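Local coordinates for protein beta-agarase AgaA (Microbulbifer thermotolerans, PDB 3WZ1) that cleaves agarose internally at beta-1,4-galactosidic linkages through its GH16 catalytic domain, yielding neoagarotetraose as the main product, at residues S126-D131 with T226-P231. Numbering follows the deposited sequence.
Sequences STEEID and TGLSKP. With NA (sodium ion), chain C.
Glu-128, at the start of a strand of the GH16 beta-jelly roll, reaches Gly-227, Leu-228, Ser-229 and Lys-230 in the loop 226-231 and shares a sodium ion with it. OE2 of Glu-128 binds the sodium ion at 2.3 Å, and OG1 of Thr-226, O of Gly-227, OG of Ser-229 and a water complete the observed ligands, so the loop supplies three of the five and the strand a fourth. A second water donates to OE2 of Glu-128 (2.6 Å) and accepts from NZ of Lys-230 (3.0 Å). OE1 of Glu-128 instead accepts two backbone N-H groups, from Ser-229 N at 2.9 Å and from Lys-230 N at 3.0 Å. Both donors meet its syn side but from opposite faces of the carboxylate plane, which should restrict rotation of the group; the Lys-230 bond is nearly straight (173°). An extended chain beyond CG (chi2 175°) carries this carboxylate out to the loop. Behind it the contact turns apolar: CD2 of Leu-228 lies 4.2 Å from CB of Glu-128, while the other Leu-228 methyl, CD1, packs against CG1 of Ile-130. Alternation along the strand directs CB of Glu-129, the predicted nucleophile, away from the loop, so the metal site sits on the reverse side of the strand. Lys-230 crosses the Glu-128 side chain at about a right angle, and CD of Lys-230 lies 3.4 Å from OE2 of Glu-128. Its ammonium group forms a salt bridge with Asp-125, whose carboxylate is also hydrogen-bonded to OG1 of Thr-127, and NZ of Lys-230 donates to that OG1 at 2.9 Å.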
ATOM      1  N   SER A 126      -0.155  11.462 -10.973  1.00 11.29           N
ATOM      2  CA  SER A 126      -1.187  11.361  -9.922  1.00 11.75           C
ATOM      3  C   SER A 126      -2.619  11.175 -10.420  1.00 11.41           C
ATOM      4  O   SER A 126      -3.561  11.529  -9.716  1.00 12.43           O
ATOM      5  CB  SER A 126      -1.133  12.572  -8.979  1.00 11.92           C
ATOM      6  OG  SER A 126       0.093  12.615  -8.304  1.00 12.88           O
ATOM      7  N   THR A 127      -2.797  10.592 -11.608  1.00 10.79           N
ATOM      8  CA  THR A 127      -4.129  10.369 -12.143  1.00 11.14           C
ATOM      9  C   THR A 127      -4.615   8.935 -12.008  1.00 10.77           C
ATOM     10  O   THR A 127      -5.805   8.700 -12.080  1.00 11.00           O
ATOM     11  CB  THR A 127      -4.240  10.768 -13.634  1.00 11.38           C
ATOM     12  OG1 THR A 127      -3.372   9.957 -14.437  1.00 11.49           O
ATOM     13  CG2 THR A 127      -3.914  12.251 -13.818  1.00 11.97           C
ATOM     14  N   GLU A 128      -3.699   7.976 -11.803  1.00 10.18           N
ATOM     15  CA  GLU A 128      -4.064   6.558 -11.759  1.00 10.07           C
ATOM     16  C   GLU A 128      -3.399   5.893 -10.564  1.00  9.40           C
ATOM     17  O   GLU A 128      -2.182   6.026 -10.376  1.00  9.12           O
ATOM     18  CB  GLU A 128      -3.694   5.857 -13.078  1.00 10.65           C
ATOM     19  CG  GLU A 128      -4.482   6.396 -14.265  1.00 10.94           C
ATOM     20  CD  GLU A 128      -4.089   5.826 -15.599  1.00 11.97           C
ATOM     21  OE1 GLU A 128      -3.402   4.773 -15.662  1.00 11.34           O
ATOM     22  OE2 GLU A 128      -4.482   6.478 -16.611  1.00 12.50           O
ATOM     23  N   GLU A 129      -4.207   5.184  -9.772  1.00  9.19           N
ATOM     24  CA  GLU A 129      -3.793   4.628  -8.483  1.00  9.38           C
ATOM     25  C   GLU A 129      -4.378   3.240  -8.277  1.00  9.43           C
ATOM     26  O   GLU A 129      -5.562   3.023  -8.547  1.00  9.16           O
ATOM     27  CB  GLU A 129      -4.262   5.549  -7.345  1.00  9.71           C
ATOM     28  CG  GLU A 129      -4.139   4.964  -5.932  1.00  9.79           C
ATOM     29  CD  GLU A 129      -4.509   5.944  -4.830  1.00 10.04           C
ATOM     30  OE1 GLU A 129      -4.660   7.159  -5.109  1.00 11.35           O
ATOM     31  OE2 GLU A 129      -4.646   5.512  -3.668  1.00  9.93           O
ATOM     32  N   ILE A 130      -3.559   2.317  -7.765  1.00  9.39           N
ATOM     33  CA  ILE A 130      -4.030   1.008  -7.301  1.00  9.86           C
ATOM     34  C   ILE A 130      -3.627   0.850  -5.840  1.00  9.99           C
ATOM     35  O   ILE A 130      -2.455   1.040  -5.504  1.00  9.86           O
ATOM     36  CB  ILE A 130      -3.445  -0.131  -8.146  1.00 10.22           C
ATOM     37  CG1 ILE A 130      -3.925   0.008  -9.600  1.00 10.28           C
ATOM     38  CG2 ILE A 130      -3.845  -1.500  -7.598  1.00 10.49           C
ATOM     39  CD1 ILE A 130      -3.190  -0.853 -10.609  1.00 10.61           C
ATOM     40  N   ASP A 131      -4.603   0.540  -4.979  1.00 10.14           N
ATOM     41  CA  ASP A 131      -4.373   0.328  -3.539  1.00 11.02           C
ATOM     42  C   ASP A 131      -4.407  -1.142  -3.161  1.00 12.39           C
ATOM     43  O   ASP A 131      -5.500  -1.765  -3.165  1.00 16.36           O
ATOM     44  CB  ASP A 131      -5.435   1.056  -2.750  1.00 11.41           C
ATOM     45  CG  ASP A 131      -5.533   2.482  -3.145  1.00 11.40           C
ATOM     46  OD1 ASP A 131      -4.486   3.172  -2.983  1.00 11.40           O
ATOM     47  OD2 ASP A 131      -6.593   2.895  -3.649  1.00 10.83           O
ATOM     48  N   THR A 226      -8.554   4.719 -21.565  1.00 13.93           N
ATOM     49  CA  THR A 226      -7.266   4.032 -21.469  1.00 13.52           C
ATOM     50  C   THR A 226      -7.144   3.085 -20.273  1.00 13.13           C
ATOM     51  O   THR A 226      -6.258   2.216 -20.282  1.00 12.73           O
ATOM     52  CB  THR A 226      -6.095   5.028 -21.418  1.00 13.58           C
ATOM     53  OG1 THR A 226      -6.165   5.811 -20.214  1.00 13.85           O
ATOM     54  CG2 THR A 226      -6.105   5.982 -22.611  1.00 14.33           C
ATOM     55  N   GLY A 227      -8.003   3.250 -19.271  1.00 12.04           N
ATOM     56  CA  GLY A 227      -7.955   2.416 -18.065  1.00 11.96           C
ATOM     57  C   GLY A 227      -6.729   2.651 -17.207  1.00 11.55           C
ATOM     58  O   GLY A 227      -6.051   3.674 -17.311  1.00 12.29           O
ATOM     59  N   LEU A 228      -6.433   1.667 -16.360  1.00 10.42           N
ATOM     60  CA  LEU A 228      -5.271   1.734 -15.463  1.00 10.85           C
ATOM     61  C   LEU A 228      -4.062   1.254 -16.232  1.00 10.81           C
ATOM     62  O   LEU A 228      -3.745   0.069 -16.251  1.00 11.02           O
ATOM     63  CB  LEU A 228      -5.521   0.883 -14.231  1.00 10.69           C
ATOM     64  CG  LEU A 228      -6.688   1.335 -13.369  1.00 10.69           C
ATOM     65  CD1 LEU A 228      -7.029   0.278 -12.339  1.00 10.81           C
ATOM     66  CD2 LEU A 228      -6.364   2.673 -12.718  1.00 11.00           C
ATOM     67  N   SER A 229      -3.424   2.186 -16.919  1.00 10.99           N
ATOM     68  CA  SER A 229      -2.421   1.861 -17.949  1.00 11.26           C
ATOM     69  C   SER A 229      -1.082   2.565 -17.797  1.00 11.12           C
ATOM     70  O   SER A 229      -0.103   2.136 -18.398  1.00 12.37           O
ATOM     71  CB  SER A 229      -3.005   2.171 -19.327  1.00 11.07           C
ATOM     72  OG  SER A 229      -3.259   3.566 -19.466  1.00 11.85           O
ATOM     73  N   LYS A 230      -1.024   3.650 -17.022  1.00 10.86           N
ATOM     74  CA  LYS A 230       0.205   4.395 -16.846  1.00 10.66           C
ATOM     75  C   LYS A 230       1.159   3.633 -15.937  1.00 10.75           C
ATOM     76  O   LYS A 230       0.711   2.890 -15.048  1.00 11.03           O
ATOM     77  CB  LYS A 230      -0.078   5.787 -16.271  1.00 10.85           C
ATOM     78  CG  LYS A 230      -0.882   6.653 -17.229  1.00 11.20           C
ATOM     79  CD  LYS A 230      -1.419   7.935 -16.607  1.00 11.53           C
ATOM     80  CE  LYS A 230      -2.144   8.718 -17.687  1.00 12.06           C
ATOM     81  NZ  LYS A 230      -2.800   9.977 -17.250  1.00 12.29           N
ATOM     82  N   PRO A 231       2.478   3.801 -16.146  1.00 10.46           N
ATOM     83  CA  PRO A 231       3.392   3.191 -15.179  1.00 10.40           C
ATOM     84  C   PRO A 231       3.128   3.729 -13.780  1.00 10.25           C
ATOM     85  O   PRO A 231       2.792   4.911 -13.630  1.00 10.47           O
ATOM     86  CB  PRO A 231       4.765   3.626 -15.665  1.00 10.85           C
ATOM     87  CG  PRO A 231       4.576   4.009 -17.106  1.00 11.00           C
ATOM     88  CD  PRO A 231       3.199   4.571 -17.178  1.00 11.08           C
TER
HETATM   89 NA    NA C 402      -4.675   5.183 -18.485  1.00 14.44          NA
HETATM   90  O   HOH W   1      -5.513   8.868 -16.826  1.00 14.98           O
HETATM   91  O   HOH W   2      -3.103   6.503 -20.099  1.00 19.80           O